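Luciferase-like monooxygenase (Streptomyces bottropensis, PDB 7BIP) probably acts as a flavin-dependent type of monooxygenase of the bacterial luciferase family, in the biosynthesis of the aromatic polyketide rishirilide. Local coordinates at residues P80-L92 and F152-T164. Numbering follows the deposited sequence.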
ATOM      1  N   PRO A  80       3.966  -2.670 -14.141  1.00 14.50           N
ATOM      2  CA  PRO A  80       5.407  -2.502 -13.895  1.00 16.26           C
ATOM      3  C   PRO A  80       6.017  -1.316 -14.622  1.00 22.06           C
ATOM      4  O   PRO A  80       7.023  -0.774 -14.140  1.00 22.47           O
ATOM      5  CB  PRO A  80       6.012  -3.834 -14.369  1.00 19.22           C
ATOM      6  CG  PRO A  80       4.929  -4.546 -15.102  1.00 20.14           C
ATOM      7  CD  PRO A  80       3.632  -4.032 -14.592  1.00 17.41           C
ATOM      8  N   VAL A  81       5.418  -0.865 -15.733  1.00 17.35           N
ATOM      9  CA  VAL A  81       5.984   0.247 -16.494  1.00 14.67           C
ATOM     10  C   VAL A  81       6.061   1.524 -15.661  1.00 20.32           C
ATOM     11  O   VAL A  81       6.910   2.389 -15.923  1.00 21.54           O
ATOM     12  CB  VAL A  81       5.183   0.456 -17.802  1.00 21.20           C
ATOM     13  CG1 VAL A  81       3.761   0.954 -17.532  1.00 18.52           C
ATOM     14  CG2 VAL A  81       5.913   1.398 -18.748  1.00 28.68           C
ATOM     15  N   PHE A  82       5.214   1.666 -14.639  1.00 17.23           N
ATOM     16  CA  PHE A  82       5.113   2.932 -13.923  1.00 16.85           C
ATOM     17  C   PHE A  82       5.709   2.870 -12.531  1.00 23.89           C
ATOM     18  O   PHE A  82       5.485   3.779 -11.727  1.00 24.69           O
ATOM     19  CB  PHE A  82       3.655   3.389 -13.828  1.00 17.36           C
ATOM     20  CG  PHE A  82       3.059   3.735 -15.149  1.00 15.17           C
ATOM     21  CD1 PHE A  82       3.819   4.372 -16.114  1.00 15.41           C
ATOM     22  CD2 PHE A  82       1.747   3.401 -15.436  1.00 18.22           C
ATOM     23  CE1 PHE A  82       3.271   4.679 -17.349  1.00 18.80           C
ATOM     24  CE2 PHE A  82       1.193   3.714 -16.664  1.00 17.78           C
ATOM     25  CZ  PHE A  82       1.963   4.342 -17.623  1.00 18.42           C
ATOM     26  N   THR A  83       6.447   1.822 -12.213  1.00 19.61           N
ATOM     27  CA  THR A  83       7.046   1.756 -10.904  1.00 18.75           C
ATOM     28  C   THR A  83       8.478   1.269 -11.070  1.00 22.68           C
ATOM     29  O   THR A  83       8.970   1.076 -12.187  1.00 29.97           O
ATOM     30  CB  THR A  83       6.203   0.881  -9.970  1.00 22.42           C
ATOM     31  OG1 THR A  83       6.733   0.928  -8.638  1.00 28.36           O
ATOM     32  CG2 THR A  83       6.149  -0.563 -10.468  1.00 25.98           C
ATOM     33  N   HIS A  84       9.157   1.129  -9.957  1.00 15.39           N
ATOM     34  CA  HIS A  84      10.485   0.552  -9.885  1.00 11.18           C
ATOM     35  C   HIS A  84      10.385  -0.863  -9.333  1.00 11.97           C
ATOM     36  O   HIS A  84       9.673  -1.087  -8.347  1.00 11.92           O
ATOM     37  CB  HIS A  84      11.362   1.399  -8.966  1.00 13.83           C
ATOM     38  CG  HIS A  84      12.823   1.107  -9.076  1.00 13.30           C
ATOM     39  ND1 HIS A  84      13.378  -0.091  -8.683  1.00 13.31           N
ATOM     40  CD2 HIS A  84      13.851   1.877  -9.509  1.00 13.73           C
ATOM     41  CE1 HIS A  84      14.681  -0.059  -8.895  1.00 12.84           C
ATOM     42  NE2 HIS A  84      14.996   1.127  -9.381  1.00 15.40           N
ATOM     43  N   PRO A  85      11.075  -1.844  -9.925  1.00 13.05           N
ATOM     44  CA  PRO A  85      10.912  -3.231  -9.443  1.00 14.16           C
ATOM     45  C   PRO A  85      11.286  -3.426  -7.985  1.00 12.19           C
ATOM     46  O   PRO A  85      10.721  -4.313  -7.336  1.00 14.21           O
ATOM     47  CB  PRO A  85      11.832  -4.046 -10.364  1.00 17.48           C
ATOM     48  CG  PRO A  85      12.717  -3.050 -11.023  1.00 18.82           C
ATOM     49  CD  PRO A  85      11.956  -1.765 -11.101  1.00 14.80           C
ATOM     50  N   LEU A  86      12.230  -2.645  -7.445  1.00 13.80           N
ATOM     51  CA  LEU A  86      12.542  -2.768  -6.024  1.00 13.30           C
ATOM     52  C   LEU A  86      11.317  -2.458  -5.177  1.00 13.79           C
ATOM     53  O   LEU A  86      11.031  -3.147  -4.191  1.00 14.34           O
ATOM     54  CB  LEU A  86      13.684  -1.824  -5.646  1.00 14.04           C
ATOM     55  CG  LEU A  86      15.078  -2.163  -6.175  1.00 15.91           C
ATOM     56  CD1 LEU A  86      16.025  -0.994  -5.897  1.00 13.87           C
ATOM     57  CD2 LEU A  86      15.602  -3.450  -5.551  1.00 14.84           C
ATOM     58  N   LYS A  87      10.599  -1.400  -5.538  1.00 13.59           N
ATOM     59  CA  LYS A  87       9.414  -0.997  -4.791  1.00 15.10           C
ATOM     60  C   LYS A  87       8.277  -1.986  -4.983  1.00 12.95           C
ATOM     61  O   LYS A  87       7.580  -2.336  -4.022  1.00 15.15           O
ATOM     62  CB  LYS A  87       8.981   0.382  -5.262  1.00 17.60           C
ATOM     63  CG  LYS A  87       9.991   1.442  -4.975  1.00 37.07           C
ATOM     64  CD  LYS A  87      10.040   1.701  -3.513  1.00 53.54           C
ATOM     65  CE  LYS A  87       8.727   2.301  -3.075  1.00 60.33           C
ATOM     66  NZ  LYS A  87       8.400   3.525  -3.859  1.00 61.26           N
ATOM     67  N   LEU A  88       8.056  -2.409  -6.228  1.00 11.82           N
ATOM     68  CA  LEU A  88       6.987  -3.352  -6.513  1.00 12.75           C
ATOM     69  C   LEU A  88       7.230  -4.675  -5.800  1.00 15.70           C
ATOM     70  O   LEU A  88       6.327  -5.219  -5.151  1.00 12.81           O
ATOM     71  CB  LEU A  88       6.874  -3.560  -8.021  1.00 14.20           C
ATOM     72  CG  LEU A  88       5.657  -4.323  -8.533  1.00 14.74           C
ATOM     73  CD1 LEU A  88       4.358  -3.756  -7.954  1.00 12.97           C
ATOM     74  CD2 LEU A  88       5.679  -4.201 -10.044  1.00 14.96           C
ATOM     75  N   ALA A  89       8.449  -5.210  -5.904  1.00 11.94           N
ATOM     76  CA  ALA A  89       8.748  -6.457  -5.206  1.00 10.47           C
ATOM     77  C   ALA A  89       8.568  -6.297  -3.703  1.00 15.05           C
ATOM     78  O   ALA A  89       8.000  -7.176  -3.042  1.00 12.87           O
ATOM     79  CB  ALA A  89      10.170  -6.918  -5.522  1.00 12.01           C
ATOM     80  N   GLY A  90       9.038  -5.172  -3.153  1.00 11.59           N
ATOM     81  CA  GLY A  90       8.973  -4.978  -1.711  1.00 11.11           C
ATOM     82  C   GLY A  90       7.553  -4.860  -1.189  1.00 11.71           C
ATOM     83  O   GLY A  90       7.193  -5.523  -0.213  1.00 12.46           O
ATOM     84  N   LYS A  91       6.723  -4.009  -1.823  1.00 12.07           N
ATOM     85  CA  LYS A  91       5.367  -3.841  -1.291  1.00 11.90           C
ATOM     86  C   LYS A  91       4.549  -5.109  -1.469  1.00 12.78           C
ATOM     87  O   LYS A  91       3.738  -5.448  -0.597  1.00 13.00           O
ATOM     88  CB  LYS A  91       4.656  -2.638  -1.930  1.00 11.03           C
ATOM     89  CG  LYS A  91       4.243  -2.805  -3.389  1.00 12.29           C
ATOM     90  CD  LYS A  91       3.428  -1.590  -3.865  1.00 19.49           C
ATOM     91  CE  LYS A  91       4.282  -0.345  -3.952  1.00 28.37           C
ATOM     92  NZ  LYS A  91       3.578   0.719  -4.736  1.00 30.66           N
ATOM     93  N   LEU A  92       4.775  -5.850  -2.553  1.00 11.18           N
ATOM     94  CA  LEU A  92       4.025  -7.090  -2.739  1.00 10.30           C
ATOM     95  C   LEU A  92       4.474  -8.159  -1.748  1.00 10.37           C
ATOM     96  O   LEU A  92       3.656  -8.962  -1.287  1.00 11.27           O
ATOM     97  CB  LEU A  92       4.179  -7.592  -4.170  1.00 12.43           C
ATOM     98  CG  LEU A  92       3.439  -6.774  -5.237  1.00 12.69           C
ATOM     99  CD1 LEU A  92       3.963  -7.184  -6.599  1.00 12.13           C
ATOM    100  CD2 LEU A  92       1.908  -6.945  -5.141  1.00 11.71           C
ATOM    101  N   PHE A 152      16.409  -0.636 -17.967  1.00 15.19           N
ATOM    102  CA  PHE A 152      15.790   0.508 -17.319  1.00 13.21           C
ATOM    103  C   PHE A 152      16.251   0.720 -15.891  1.00 15.17           C
ATOM    104  O   PHE A 152      16.290   1.863 -15.443  1.00 15.24           O
ATOM    105  CB  PHE A 152      14.266   0.366 -17.385  1.00 12.18           C
ATOM    106  CG  PHE A 152      13.793   0.111 -18.773  1.00 13.12           C
ATOM    107  CD1 PHE A 152      13.801   1.141 -19.712  1.00 13.08           C
ATOM    108  CD2 PHE A 152      13.458  -1.171 -19.189  1.00 16.99           C
ATOM    109  CE1 PHE A 152      13.423   0.912 -21.030  1.00 15.52           C
ATOM    110  CE2 PHE A 152      13.091  -1.414 -20.514  1.00 17.27           C
ATOM    111  CZ  PHE A 152      13.071  -0.374 -21.433  1.00 16.16           C
ATOM    112  N   HIS A 153      16.639  -0.335 -15.179  1.00 13.39           N
ATOM    113  CA  HIS A 153      17.155  -0.187 -13.824  1.00 12.17           C
ATOM    114  C   HIS A 153      18.342  -1.113 -13.635  1.00 14.67           C
ATOM    115  O   HIS A 153      18.334  -2.238 -14.135  1.00 15.76           O
ATOM    116  CB  HIS A 153      16.072  -0.504 -12.786  1.00 15.50           C
ATOM    117  CG  HIS A 153      14.809   0.272 -12.989  1.00 15.62           C
ATOM    118  ND1 HIS A 153      13.681  -0.270 -13.569  1.00 18.24           N
ATOM    119  CD2 HIS A 153      14.513   1.567 -12.724  1.00 15.36           C
ATOM    120  CE1 HIS A 153      12.738   0.654 -13.635  1.00 15.60           C
ATOM    121  NE2 HIS A 153      13.217   1.774 -13.126  1.00 18.11           N
ATOM    122  N   ARG A 154      19.369  -0.631 -12.932  1.00 11.93           N
ATOM    123  CA  ARG A 154      20.547  -1.432 -12.626  1.00 12.89           C
ATOM    124  C   ARG A 154      20.815  -1.376 -11.131  1.00 17.08           C
ATOM    125  O   ARG A 154      20.910  -0.288 -10.554  1.00 18.80           O
ATOM    126  CB  ARG A 154      21.771  -0.944 -13.393  1.00 13.88           C
ATOM    127  CG  ARG A 154      21.584  -1.006 -14.898  1.00 14.27           C
ATOM    128  CD  ARG A 154      22.848  -0.567 -15.620  1.00 20.89           C
ATOM    129  NE  ARG A 154      22.839   0.876 -15.849  1.00 23.30           N
ATOM    130  CZ  ARG A 154      23.884   1.669 -15.659  1.00 30.40           C
ATOM    131  NH1 ARG A 154      25.035   1.164 -15.240  1.00 30.28           N
ATOM    132  NH2 ARG A 154      23.775   2.968 -15.892  1.00 27.94           N
ATOM    133  N   PHE A 155      20.941  -2.540 -10.505  1.00 13.48           N
ATOM    134  CA  PHE A 155      21.155  -2.553  -9.065  1.00 12.59           C
ATOM    135  C   PHE A 155      21.717  -3.909  -8.677  1.00 15.40           C
ATOM    136  O   PHE A 155      21.620  -4.879  -9.432  1.00 15.13           O
ATOM    137  CB  PHE A 155      19.857  -2.257  -8.296  1.00 16.82           C
ATOM    138  CG  PHE A 155      18.682  -3.128  -8.695  1.00 18.64           C
ATOM    139  CD1 PHE A 155      18.563  -4.432  -8.233  1.00 16.23           C
ATOM    140  CD2 PHE A 155      17.674  -2.619  -9.508  1.00 15.34           C
ATOM    141  CE1 PHE A 155      17.472  -5.223  -8.605  1.00 13.62           C
ATOM    142  CE2 PHE A 155      16.595  -3.394  -9.880  1.00 15.19           C
ATOM    143  CZ  PHE A 155      16.494  -4.706  -9.427  1.00 15.79           C
ATOM    144  N   GLY A 156      22.302  -3.966  -7.489  1.00 17.34           N
ATOM    145  CA  GLY A 156      22.754  -5.223  -6.948  1.00 16.67           C
ATOM    146  C   GLY A 156      24.261  -5.334  -6.902  1.00 19.61           C
ATOM    147  O   GLY A 156      24.980  -4.549  -7.531  1.00 18.28           O
ATOM    148  N   PRO A 157      24.778  -6.338  -6.169  1.00 16.03           N
ATOM    149  CA  PRO A 157      23.975  -7.360  -5.481  1.00 14.96           C
ATOM    150  C   PRO A 157      23.181  -6.841  -4.279  1.00 19.18           C
ATOM    151  O   PRO A 157      23.735  -6.155  -3.410  1.00 20.04           O
ATOM    152  CB  PRO A 157      25.018  -8.386  -5.029  1.00 16.32           C
ATOM    153  CG  PRO A 157      26.313  -7.635  -4.981  1.00 21.75           C
ATOM    154  CD  PRO A 157      26.226  -6.600  -6.062  1.00 20.32           C
ATOM    155  N   VAL A 158      21.879  -7.158  -4.256  1.00 16.23           N
ATOM    156  CA  VAL A 158      20.989  -6.800  -3.158  1.00 16.34           C
ATOM    157  C   VAL A 158      20.098  -8.000  -2.870  1.00 14.58           C
ATOM    158  O   VAL A 158      19.905  -8.874  -3.715  1.00 16.83           O
ATOM    159  CB  VAL A 158      20.113  -5.561  -3.458  1.00 21.50           C
ATOM    160  CG1 VAL A 158      20.962  -4.292  -3.478  1.00 24.47           C
ATOM    161  CG2 VAL A 158      19.326  -5.763  -4.763  1.00 17.96           C
ATOM    162  N   THR A 159      19.549  -8.035  -1.658  1.00 16.95           N
ATOM    163  CA  THR A 159      18.530  -9.015  -1.301  1.00 14.30           C
ATOM    164  C   THR A 159      17.331  -8.265  -0.742  1.00 15.60           C
ATOM    165  O   THR A 159      17.450  -7.552   0.261  1.00 18.74           O
ATOM    166  CB  THR A 159      19.045 -10.040  -0.287  1.00 16.45           C
ATOM    167  OG1 THR A 159      20.228 -10.667  -0.790  1.00 19.39           O
ATOM    168  CG2 THR A 159      17.975 -11.102  -0.043  1.00 19.47           C
ATOM    169  N   MET A 160      16.189  -8.405  -1.407  1.00 14.28           N
ATOM    170  CA  MET A 160      14.988  -7.665  -1.045  1.00 10.00           C
ATOM    171  C   MET A 160      14.324  -8.269   0.184  1.00 15.70           C
ATOM    172  O   MET A 160      14.088  -9.478   0.246  1.00 20.82           O
ATOM    173  CB  MET A 160      14.003  -7.655  -2.216  1.00 14.36           C
ATOM    174  CG  MET A 160      12.658  -6.990  -1.911  1.00 18.11           C
ATOM    175  SD  MET A 160      12.784  -5.247  -1.407  0.88 20.27           S
ATOM    176  CE  MET A 160      13.812  -4.592  -2.698  1.00 22.62           C
ATOM    177  N   LEU A 161      14.028  -7.422   1.159  1.00 13.35           N
ATOM    178  CA  LEU A 161      13.230  -7.778   2.315  1.00 11.08           C
ATOM    179  C   LEU A 161      11.887  -7.070   2.234  1.00 12.84           C
ATOM    180  O   LEU A 161      11.751  -6.055   1.540  1.00 12.96           O
ATOM    181  CB  LEU A 161      13.944  -7.382   3.618  1.00 11.65           C
ATOM    182  CG  LEU A 161      15.243  -8.133   3.923  1.00 13.73           C
ATOM    183  CD1 LEU A 161      15.888  -7.513   5.159  1.00 18.40           C
ATOM    184  CD2 LEU A 161      15.001  -9.623   4.130  1.00 15.98           C
ATOM    185  N   PRO A 162      10.853  -7.603   2.885  1.00 12.58           N
ATOM    186  CA  PRO A 162      10.844  -8.926   3.507  1.00 11.97           C
ATOM    187  C   PRO A 162      10.855 -10.005   2.431  1.00 11.64           C
ATOM    188  O   PRO A 162      10.454  -9.756   1.287  1.00 13.57           O
ATOM    189  CB  PRO A 162       9.529  -8.936   4.284  1.00 11.95           C
ATOM    190  CG  PRO A 162       8.604  -8.034   3.438  1.00 11.55           C
ATOM    191  CD  PRO A 162       9.518  -6.966   2.883  1.00 14.08           C
ATOM    192  N   ARG A 163      11.352 -11.188   2.762  1.00 11.18           N
ATOM    193  CA  ARG A 163      11.148 -12.299   1.853  1.00 10.23           C
ATOM    194  C   ARG A 163       9.664 -12.627   1.794  1.00 15.06           C
ATOM    195  O   ARG A 163       8.914 -12.347   2.727  1.00 14.65           O
ATOM    196  CB  ARG A 163      11.960 -13.509   2.297  1.00 12.27           C
ATOM    197  CG  ARG A 163      13.422 -13.169   2.633  1.00 16.94           C
ATOM    198  CD  ARG A 163      14.166 -12.524   1.465  1.00 14.67           C
ATOM    199  NE  ARG A 163      14.498 -13.486   0.418  1.00 15.55           N
ATOM    200  CZ  ARG A 163      14.648 -13.170  -0.865  1.00 15.20           C
ATOM    201  NH1 ARG A 163      14.958 -14.102  -1.761  1.00 14.12           N
ATOM    202  NH2 ARG A 163      14.471 -11.918  -1.254  1.00 17.36           N
ATOM    203  N   THR A 164       9.231 -13.207   0.677  1.00 12.49           N
ATOM    204  CA  THR A 164       7.809 -13.515   0.567  1.00 11.42           C
ATOM    205  C   THR A 164       7.411 -14.652   1.515  1.00 14.18           C
ATOM    206  O   THR A 164       8.241 -15.421   2.021  1.00 15.24           O
ATOM    207  CB  THR A 164       7.439 -13.877  -0.875  1.00 11.55           C
ATOM    208  OG1 THR A 164       8.197 -15.017  -1.295  1.00 16.42           O
ATOM    209  CG2 THR A 164       7.738 -12.705  -1.813  1.00 14.95           C
TER
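One face of the His84 imidazole is covered by His153, whose CG sits 3.7 Å above the plane and offset toward the rim; in return His84 CG lies over one face of the His153 ring, also offset toward its rim. With the two planes inclined at 46°, this is an oblique pair. CD2 of His84 and CD2 of His153 approach to 3.3 Å. In the plane of the His84 ring, at its edge, lies Leu86 N, which donates to His84 ND1 over 3.1 Å in a nearly straight bond, so the imidazole caps helix 85-98, which helps hold the ring's rotation. CG stands anti to the backbone N of His84 (chi1 -166°), which turns ND1 toward Leu86 N. Phe155 presents a face to Leu86: Leu86 CD2 lies 4.0 Å from the Phe155 ring centroid and 12° off the normal, a CH-pi contact, while Pro85 CG is at the ring edge. With an alanine in place of His84, Leu86 N would probably lose its capping acceptor, and His153 the ring packed over its face. Farther along the helix, Met160 bends at chi2 and chi3, bringing CE within 3.6 Å of Leu86 CD2 and SD within 3.8 Å of Gly90 CA. Phe119 of the second subunit meets the His84 ring edge-to-face, placing the aromatic cluster of His84, His153 and Phe155 at the subunit interface. The contact thus joins an N-capped helix, which follows strand 72-78 of the TIM-barrel-type parallel sheet, to the two-stranded antiparallel hairpin of 146-149 and 154-158 and the chain leaving it.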